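Local atomic coordinates of flagellar hook protein FlgE (Caulobacter crescentus CB15, PDB entry 5AY6), a protein that builds the hook of the bacterial flagellum, the curved universal joint that probably passes torque from the motor to the filament. Residues 12-17 with 292-297; 192-197 with 222-227. All blocks are in the same frame, centred on the assembly; numbering follows the deposited sequence.

Contact 1 (12-17 with 292-297); sequences NLRSEQ and QYNSQS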
ATOM      1  N   ASN A  12     -10.602  14.418   7.611  1.00 18.89           N
ATOM      2  CA  ASN A  12      -9.729  14.914   6.560  1.00 15.75           C
ATOM      3  C   ASN A  12      -8.341  14.305   6.661  1.00 17.98           C
ATOM      4  O   ASN A  12      -7.802  14.144   7.756  1.00 16.02           O
ATOM      5  CB  ASN A  12      -9.622  16.439   6.606  1.00 16.50           C
ATOM      6  CG  ASN A  12      -8.762  16.987   5.486  1.00 14.35           C
ATOM      7  OD1 ASN A  12      -9.144  16.935   4.317  1.00 16.03           O
ATOM      8  ND2 ASN A  12      -7.587  17.503   5.834  1.00 19.32           N
ATOM      9  N   LEU A  13      -7.775  13.964   5.511  1.00 16.54           N
ATOM     10  CA  LEU A  13      -6.387  13.532   5.429  1.00 17.29           C
ATOM     11  C   LEU A  13      -5.574  14.656   4.808  1.00 15.23           C
ATOM     12  O   LEU A  13      -5.900  15.113   3.716  1.00 17.35           O
ATOM     13  CB  LEU A  13      -6.263  12.259   4.594  1.00 15.85           C
ATOM     14  CG  LEU A  13      -7.138  11.072   4.996  1.00 14.77           C
ATOM     15  CD1 LEU A  13      -7.138  10.021   3.898  1.00 19.36           C
ATOM     16  CD2 LEU A  13      -6.644  10.474   6.299  1.00 24.20           C
ATOM     17  N   ARG A  14      -4.525  15.110   5.489  1.00 17.03           N
ATOM     18  CA  ARG A  14      -3.745  16.227   4.963  1.00 15.96           C
ATOM     19  C   ARG A  14      -3.109  15.871   3.630  1.00 16.32           C
ATOM     20  O   ARG A  14      -2.320  14.939   3.545  1.00 13.76           O
ATOM     21  CB  ARG A  14      -2.658  16.668   5.943  1.00 16.68           C
ATOM     22  CG  ARG A  14      -1.903  17.878   5.419  1.00 15.57           C
ATOM     23  CD  ARG A  14      -1.023  18.541   6.458  1.00 18.71           C
ATOM     24  NE  ARG A  14      -0.358  19.712   5.888  1.00 12.80           N
ATOM     25  CZ  ARG A  14       0.626  20.384   6.478  1.00 23.14           C
ATOM     26  NH1 ARG A  14       1.067  20.014   7.674  1.00 15.67           N
ATOM     27  NH2 ARG A  14       1.169  21.432   5.868  1.00 18.96           N
ATOM     28  N   SER A  15      -3.441  16.631   2.590  1.00 13.59           N
ATOM     29  CA  SER A  15      -2.974  16.309   1.240  1.00 17.57           C
ATOM     30  C   SER A  15      -1.454  16.406   1.106  1.00 20.20           C
ATOM     31  O   SER A  15      -0.858  15.702   0.283  1.00 12.43           O
ATOM     32  CB  SER A  15      -3.646  17.222   0.209  1.00 22.83           C
ATOM     33  OG  SER A  15      -3.192  18.556   0.343  1.00 18.44           O
ATOM     34  N   GLU A  16      -0.835  17.270   1.915  1.00 17.46           N
ATOM     35  CA  GLU A  16       0.614  17.470   1.864  1.00 18.64           C
ATOM     36  C   GLU A  16       1.389  16.524   2.778  1.00 22.02           C
ATOM     37  O   GLU A  16       2.610  16.645   2.888  1.00 17.44           O
ATOM     38  CB  GLU A  16       0.993  18.907   2.237  1.00 18.73           C
ATOM     39  CG  GLU A  16       0.549  19.982   1.271  1.00 27.75           C
ATOM     40  CD  GLU A  16       1.029  21.372   1.695  1.00 52.72           C
ATOM     41  OE1 GLU A  16       1.525  21.531   2.838  1.00 30.18           O
ATOM     42  OE2 GLU A  16       0.842  22.322   0.903  1.00 57.64           O
ATOM     43  N   GLN A  17       0.684  15.612   3.449  1.00 17.29           N
ATOM     44  CA  GLN A  17       1.339  14.590   4.261  1.00 15.63           C
ATOM     45  C   GLN A  17       2.450  13.926   3.456  1.00 12.40           C
ATOM     46  O   GLN A  17       2.198  13.344   2.408  1.00 13.99           O
ATOM     47  CB  GLN A  17       0.335  13.537   4.739  1.00 18.56           C
ATOM     48  CG  GLN A  17       0.982  12.273   5.290  1.00 15.71           C
ATOM     49  CD  GLN A  17       1.581  12.471   6.668  1.00 14.27           C
ATOM     50  OE1 GLN A  17       0.884  12.839   7.610  1.00 18.10           O
ATOM     51  NE2 GLN A  17       2.881  12.226   6.793  1.00 12.12           N
ATOM     52  N   GLN A 292      -9.529  15.179   1.478  1.00 15.73           N
ATOM     53  CA  GLN A 292      -8.089  15.249   1.354  1.00 18.52           C
ATOM     54  C   GLN A 292      -7.651  16.691   1.037  1.00 16.82           C
ATOM     55  O   GLN A 292      -7.007  16.962   0.021  1.00 14.17           O
ATOM     56  CB  GLN A 292      -7.616  14.256   0.284  1.00 15.20           C
ATOM     57  CG  GLN A 292      -6.100  14.000   0.268  1.00 21.56           C
ATOM     58  CD  GLN A 292      -5.464  14.417  -1.055  1.00 24.20           C
ATOM     59  OE1 GLN A 292      -6.096  15.081  -1.888  1.00 48.58           O
ATOM     60  NE2 GLN A 292      -4.211  14.047  -1.246  1.00 43.75           N
ATOM     61  N   TYR A 293      -8.027  17.621   1.909  1.00 21.22           N
ATOM     62  CA  TYR A 293      -7.629  19.030   1.767  1.00 22.24           C
ATOM     63  C   TYR A 293      -6.282  19.268   2.428  1.00 23.24           C
ATOM     64  O   TYR A 293      -5.858  18.473   3.262  1.00 19.53           O
ATOM     65  CB  TYR A 293      -8.665  19.955   2.403  1.00 18.25           C
ATOM     66  CG  TYR A 293     -10.079  19.678   1.977  1.00 14.17           C
ATOM     67  CD1 TYR A 293     -10.405  19.549   0.636  1.00 17.40           C
ATOM     68  CD2 TYR A 293     -11.087  19.543   2.917  1.00 16.65           C
ATOM     69  CE1 TYR A 293     -11.700  19.299   0.243  1.00 22.33           C
ATOM     70  CE2 TYR A 293     -12.388  19.297   2.535  1.00 25.10           C
ATOM     71  CZ  TYR A 293     -12.687  19.173   1.197  1.00 19.43           C
ATOM     72  OH  TYR A 293     -13.982  18.919   0.812  1.00 30.30           O
ATOM     73  N   ASN A 294      -5.616  20.368   2.083  1.00 20.53           N
ATOM     74  CA  ASN A 294      -4.351  20.714   2.739  1.00 15.19           C
ATOM     75  C   ASN A 294      -4.607  21.370   4.083  1.00 21.34           C
ATOM     76  O   ASN A 294      -4.427  22.577   4.251  1.00 22.52           O
ATOM     77  CB  ASN A 294      -3.492  21.643   1.877  1.00 22.75           C
ATOM     78  CG  ASN A 294      -2.159  21.965   2.526  1.00 35.76           C
ATOM     79  OD1 ASN A 294      -1.650  21.199   3.352  1.00 32.38           O
ATOM     80  ND2 ASN A 294      -1.599  23.121   2.181  1.00 38.57           N
ATOM     81  N   SER A 295      -5.052  20.569   5.036  1.00 18.58           N
ATOM     82  CA  SER A 295      -5.218  21.031   6.399  1.00 20.22           C
ATOM     83  C   SER A 295      -4.941  19.850   7.308  1.00 22.60           C
ATOM     84  O   SER A 295      -4.755  18.736   6.824  1.00 23.66           O
ATOM     85  CB  SER A 295      -6.619  21.595   6.618  1.00 24.15           C
ATOM     86  OG  SER A 295      -7.602  20.643   6.258  1.00 25.36           O
ATOM     87  N   GLN A 296      -4.898  20.102   8.612  1.00 18.78           N
ATOM     88  CA  GLN A 296      -4.613  19.071   9.605  1.00 23.58           C
ATOM     89  C   GLN A 296      -5.368  17.772   9.326  1.00 18.32           C
ATOM     90  O   GLN A 296      -6.559  17.796   9.011  1.00 16.76           O
ATOM     91  CB  GLN A 296      -4.962  19.589  11.005  1.00 21.59           C
ATOM     92  CG  GLN A 296      -4.877  18.547  12.117  1.00 28.56           C
ATOM     93  CD  GLN A 296      -3.453  18.105  12.408  1.00 37.08           C
ATOM     94  OE1 GLN A 296      -2.558  18.932  12.595  1.00 28.98           O
ATOM     95  NE2 GLN A 296      -3.236  16.795  12.441  1.00 33.17           N
ATOM     96  N   SER A 297      -4.663  16.649   9.400  1.00 19.45           N
ATOM     97  CA  SER A 297      -5.321  15.349   9.397  1.00 13.02           C
ATOM     98  C   SER A 297      -6.109  15.249  10.688  1.00 18.55           C
ATOM     99  O   SER A 297      -5.537  15.374  11.767  1.00 21.31           O
ATOM    100  CB  SER A 297      -4.311  14.199   9.291  1.00 12.41           C
ATOM    101  OG  SER A 297      -3.776  14.087   7.983  1.00 15.14           O
TER
HETATM  102  O   HOH W   1      -1.621  12.551   8.401  1.00 23.17           O

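Contact 2 (192-197 with 222-227); sequences GPNQWY and FTTDGK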
ATOM      1  N   GLY A 192       1.837   7.871  -5.204  1.00 13.44           N
ATOM      2  CA  GLY A 192       1.114   8.520  -6.279  1.00 17.57           C
ATOM      3  C   GLY A 192       0.426   9.781  -5.798  1.00 21.57           C
ATOM      4  O   GLY A 192       0.200   9.948  -4.602  1.00 23.91           O
ATOM      5  N   PRO A 193       0.090  10.680  -6.733  1.00 30.05           N
ATOM      6  CA  PRO A 193      -0.613  11.917  -6.376  1.00 22.79           C
ATOM      7  C   PRO A 193      -2.005  11.646  -5.818  1.00 21.57           C
ATOM      8  O   PRO A 193      -2.773  10.904  -6.435  1.00 25.04           O
ATOM      9  CB  PRO A 193      -0.691  12.678  -7.705  1.00 24.27           C
ATOM     10  CG  PRO A 193      -0.535  11.638  -8.757  1.00 32.38           C
ATOM     11  CD  PRO A 193       0.373  10.598  -8.175  1.00 31.29           C
ATOM     12  N   ASN A 194      -2.305  12.234  -4.660  1.00 18.05           N
ATOM     13  CA  ASN A 194      -3.614  12.123  -4.024  1.00 16.54           C
ATOM     14  C   ASN A 194      -3.992  10.682  -3.736  1.00 22.67           C
ATOM     15  O   ASN A 194      -5.171  10.326  -3.704  1.00 19.30           O
ATOM     16  CB  ASN A 194      -4.676  12.787  -4.898  1.00 22.22           C
ATOM     17  CG  ASN A 194      -4.376  14.244  -5.148  1.00 20.93           C
ATOM     18  OD1 ASN A 194      -4.164  15.010  -4.207  1.00 22.93           O
ATOM     19  ND2 ASN A 194      -4.324  14.630  -6.415  1.00 21.38           N
ATOM     20  N   GLN A 195      -2.971   9.866  -3.507  1.00 17.73           N
ATOM     21  CA  GLN A 195      -3.143   8.432  -3.361  1.00 19.22           C
ATOM     22  C   GLN A 195      -2.737   7.981  -1.965  1.00 14.40           C
ATOM     23  O   GLN A 195      -1.720   8.426  -1.436  1.00 14.15           O
ATOM     24  CB  GLN A 195      -2.316   7.707  -4.416  1.00 15.27           C
ATOM     25  CG  GLN A 195      -2.271   6.209  -4.263  1.00 21.21           C
ATOM     26  CD  GLN A 195      -1.157   5.597  -5.074  1.00 25.49           C
ATOM     27  OE1 GLN A 195       0.013   5.654  -4.686  1.00 19.84           O
ATOM     28  NE2 GLN A 195      -1.506   5.025  -6.221  1.00 25.63           N
ATOM     29  N   TRP A 196      -3.538   7.106  -1.369  1.00 12.40           N
ATOM     30  CA  TRP A 196      -3.249   6.579  -0.040  1.00  9.63           C
ATOM     31  C   TRP A 196      -3.405   5.053  -0.026  1.00 12.78           C
ATOM     32  O   TRP A 196      -4.231   4.509  -0.756  1.00 11.83           O
ATOM     33  CB  TRP A 196      -4.173   7.215   1.005  1.00  9.18           C
ATOM     34  CG  TRP A 196      -3.979   8.704   1.182  1.00 16.53           C
ATOM     35  CD1 TRP A 196      -4.253   9.685   0.269  1.00 17.97           C
ATOM     36  CD2 TRP A 196      -3.478   9.371   2.348  1.00 16.85           C
ATOM     37  NE1 TRP A 196      -3.946  10.917   0.792  1.00 12.04           N
ATOM     38  CE2 TRP A 196      -3.473  10.754   2.067  1.00 14.48           C
ATOM     39  CE3 TRP A 196      -3.038   8.936   3.601  1.00 17.22           C
ATOM     40  CZ2 TRP A 196      -3.041  11.702   2.995  1.00 15.33           C
ATOM     41  CZ3 TRP A 196      -2.609   9.880   4.522  1.00 18.25           C
ATOM     42  CH2 TRP A 196      -2.610  11.247   4.211  1.00 11.49           C
ATOM     43  N   TYR A 197      -2.602   4.372   0.790  1.00  8.18           N
ATOM     44  CA  TYR A 197      -2.763   2.933   1.005  1.00  9.72           C
ATOM     45  C   TYR A 197      -3.580   2.726   2.274  1.00 12.12           C
ATOM     46  O   TYR A 197      -3.265   3.301   3.318  1.00  9.99           O
ATOM     47  CB  TYR A 197      -1.407   2.226   1.121  1.00  9.34           C
ATOM     48  CG  TYR A 197      -0.556   2.285  -0.127  1.00 12.23           C
ATOM     49  CD1 TYR A 197      -1.124   2.548  -1.367  1.00 15.13           C
ATOM     50  CD2 TYR A 197       0.816   2.071  -0.067  1.00  8.57           C
ATOM     51  CE1 TYR A 197      -0.351   2.597  -2.511  1.00 10.76           C
ATOM     52  CE2 TYR A 197       1.598   2.123  -1.207  1.00 12.42           C
ATOM     53  CZ  TYR A 197       1.009   2.383  -2.426  1.00 11.67           C
ATOM     54  OH  TYR A 197       1.779   2.427  -3.566  1.00 14.19           O
ATOM     55  N   PHE A 222      -8.043  10.344  -4.299  1.00 23.14           N
ATOM     56  CA  PHE A 222      -8.804  11.581  -4.173  1.00 20.75           C
ATOM     57  C   PHE A 222      -8.659  12.417  -5.436  1.00 19.58           C
ATOM     58  O   PHE A 222      -7.734  12.217  -6.220  1.00 19.34           O
ATOM     59  CB  PHE A 222      -8.348  12.380  -2.952  1.00 18.06           C
ATOM     60  CG  PHE A 222      -8.625  11.699  -1.643  1.00 19.44           C
ATOM     61  CD1 PHE A 222      -7.690  10.844  -1.078  1.00 19.47           C
ATOM     62  CD2 PHE A 222      -9.817  11.918  -0.973  1.00 15.24           C
ATOM     63  CE1 PHE A 222      -7.940  10.220   0.127  1.00 12.61           C
ATOM     64  CE2 PHE A 222     -10.075  11.296   0.232  1.00 14.48           C
ATOM     65  CZ  PHE A 222      -9.134  10.443   0.784  1.00 14.80           C
ATOM     66  N   THR A 223      -9.584  13.347  -5.640  1.00 27.35           N
ATOM     67  CA  THR A 223      -9.457  14.286  -6.746  1.00 30.64           C
ATOM     68  C   THR A 223      -8.431  15.352  -6.381  1.00 31.81           C
ATOM     69  O   THR A 223      -8.018  15.457  -5.226  1.00 28.75           O
ATOM     70  CB  THR A 223     -10.798  14.958  -7.088  1.00 21.74           C
ATOM     71  OG1 THR A 223     -11.198  15.809  -6.006  1.00 22.61           O
ATOM     72  CG2 THR A 223     -11.871  13.910  -7.334  1.00 20.64           C
ATOM     73  N   THR A 224      -8.030  16.150  -7.365  1.00 28.75           N
ATOM     74  CA  THR A 224      -7.088  17.237  -7.124  1.00 30.66           C
ATOM     75  C   THR A 224      -7.672  18.282  -6.174  1.00 34.12           C
ATOM     76  O   THR A 224      -6.947  19.111  -5.628  1.00 33.29           O
ATOM     77  CB  THR A 224      -6.672  17.916  -8.438  1.00 32.99           C
ATOM     78  OG1 THR A 224      -7.840  18.225  -9.208  1.00 35.54           O
ATOM     79  CG2 THR A 224      -5.773  16.997  -9.248  1.00 28.22           C
ATOM     80  N   ASP A 225      -8.986  18.229  -5.974  1.00 28.82           N
ATOM     81  CA  ASP A 225      -9.666  19.153  -5.077  1.00 28.67           C
ATOM     82  C   ASP A 225      -9.885  18.540  -3.694  1.00 31.88           C
ATOM     83  O   ASP A 225     -10.501  19.158  -2.824  1.00 29.71           O
ATOM     84  CB  ASP A 225     -11.009  19.583  -5.675  1.00 38.43           C
ATOM     85  CG  ASP A 225     -10.861  20.236  -7.040  1.00 51.66           C
ATOM     86  OD1 ASP A 225      -9.814  20.871  -7.295  1.00 51.12           O
ATOM     87  OD2 ASP A 225     -11.797  20.115  -7.860  1.00 62.94           O
ATOM     88  N   GLY A 226      -9.390  17.322  -3.497  1.00 21.00           N
ATOM     89  CA  GLY A 226      -9.482  16.675  -2.200  1.00 15.93           C
ATOM     90  C   GLY A 226     -10.771  15.914  -1.948  1.00 18.60           C
ATOM     91  O   GLY A 226     -11.091  15.583  -0.807  1.00 24.00           O
ATOM     92  N   LYS A 227     -11.517  15.633  -3.010  1.00 20.34           N
ATOM     93  CA  LYS A 227     -12.743  14.855  -2.885  1.00 21.37           C
ATOM     94  C   LYS A 227     -12.462  13.386  -3.166  1.00 17.62           C
ATOM     95  O   LYS A 227     -11.661  13.060  -4.044  1.00 21.06           O
ATOM     96  CB  LYS A 227     -13.820  15.379  -3.839  1.00 21.18           C
ATOM     97  CG  LYS A 227     -14.166  16.843  -3.645  1.00 25.40           C
ATOM     98  CD  LYS A 227     -14.625  17.121  -2.222  1.00 36.36           C
ATOM     99  CE  LYS A 227     -15.213  18.518  -2.094  1.00 42.20           C
ATOM    100  NZ  LYS A 227     -14.214  19.581  -2.405  1.00 39.40           N
TER

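Contact 1 (12-17 with 292-297)
Asn12 plugs into the loop 292-297, a polar contact in which a strand-to-strand connection arches over the end of a central strand. In the mixed sheet, strand 6-12 lies between strands 277-291 and 298-304, and the loop joining those two flanking strands wraps round the chain where strand 6-12 ends and the type I turn from Arg14 to Gln17 begins. The Asn12 side chain stands across this arch, CG anti to the backbone N (chi1 -178°). Its OD1 takes Tyr293 N at 2.7 Å in the carbonyl plane, on a lone pair, and also bonds Thr291 OG1; its ND2 gives to Tyr293 O at 3.2 Å and, weakly, to Gln296 O. Tyr293 O is thus held by two donors across the contact, Ser15 N reaching it at 3.1 Å from the opposite face of its carbonyl plane, and takes a third, weak bond from Ser295 N, which closes the inverse gamma turn centred on Asn294. The Asn294 amide runs alongside Arg14, pointing the same way and nearly coplanar with the guanidinium (22°), whose edge it meets, Arg14 NE to Asn294 OD1 at 3.2 Å. Glu16 OE1 accepts from Arg14 NH2 in a salt bridge of 3.1 Å, which probably steadies the guanidinium. At the far foot of the arch, Arg14 N donates almost straight (174°) to Ser297 OG at 2.8 Å, and a water joins that hydroxyl to Gln17 OE1.

Contact 2 (192-197 with 222-227)
Phe222 N donates to Asn194 O at 2.9 Å, in the carbonyl plane, carrying the antiparallel pairing of strands 195-202 and 214-222 out to where the chain turns on each side. Asn194 belongs to the type II turn from Gly192 to Gln195, which leads from strand 180-189 into strand 195-202, and it takes the left-handed conformation (phi 59°). Facing it is the type I turn from Thr223 to Gly226, closed by Gly226 N to Thr223 O, on which an ST turn is superposed: Thr223 OG1 accepts from Asp225 N. Between the two, Asn194 CB packs 3.4 Å from Phe222 O, and its amide lies across Thr224, with ND2 4.0 Å from Thr224 CG2. Asn194 OD1 faces the side-chain amide of Gln292, its probable polar partner. With alanine in place of Asn194, that amide would probably lose its mate and a gap would be likely to open beside Thr224. Deeper in, Phe222 turns its ring edge toward the face of the five-membered ring of Trp196 in an offset edge-to-face pair, planes at 81°, with Phe222 CE1 3.7 Å from Trp196 CD1. The same phenyl edge passes Asn194 O, with Phe222 CD1 at 3.7 Å. Leu13 also packs on both rings, and Lys189 forms a cation-pi contact with the indole. A single main-chain bond joins the two segments directly; the rest is aromatic and van der Waals packing.

Contacts 1 and 2 are centred about 10 Å apart, on the same side of the chain's centre, and they touch directly. Gln292, at the start of the arch in contact 1, is the main bridge: its backbone N lies 2.8 Å from Gly226 O, a probable hydrogen bond to the type I turn of contact 2. Beside it, Tyr293 packs on that turn and the residue after it, with CE1 3.3 Å from Asp225 O and OH 3.2 Å from Lys227 CE. Together the contacts join the end of the mixed sheet that holds the first and last strands of this fragment to the end of the five-stranded antiparallel sheet running from strand 167-174 to strand 228-230.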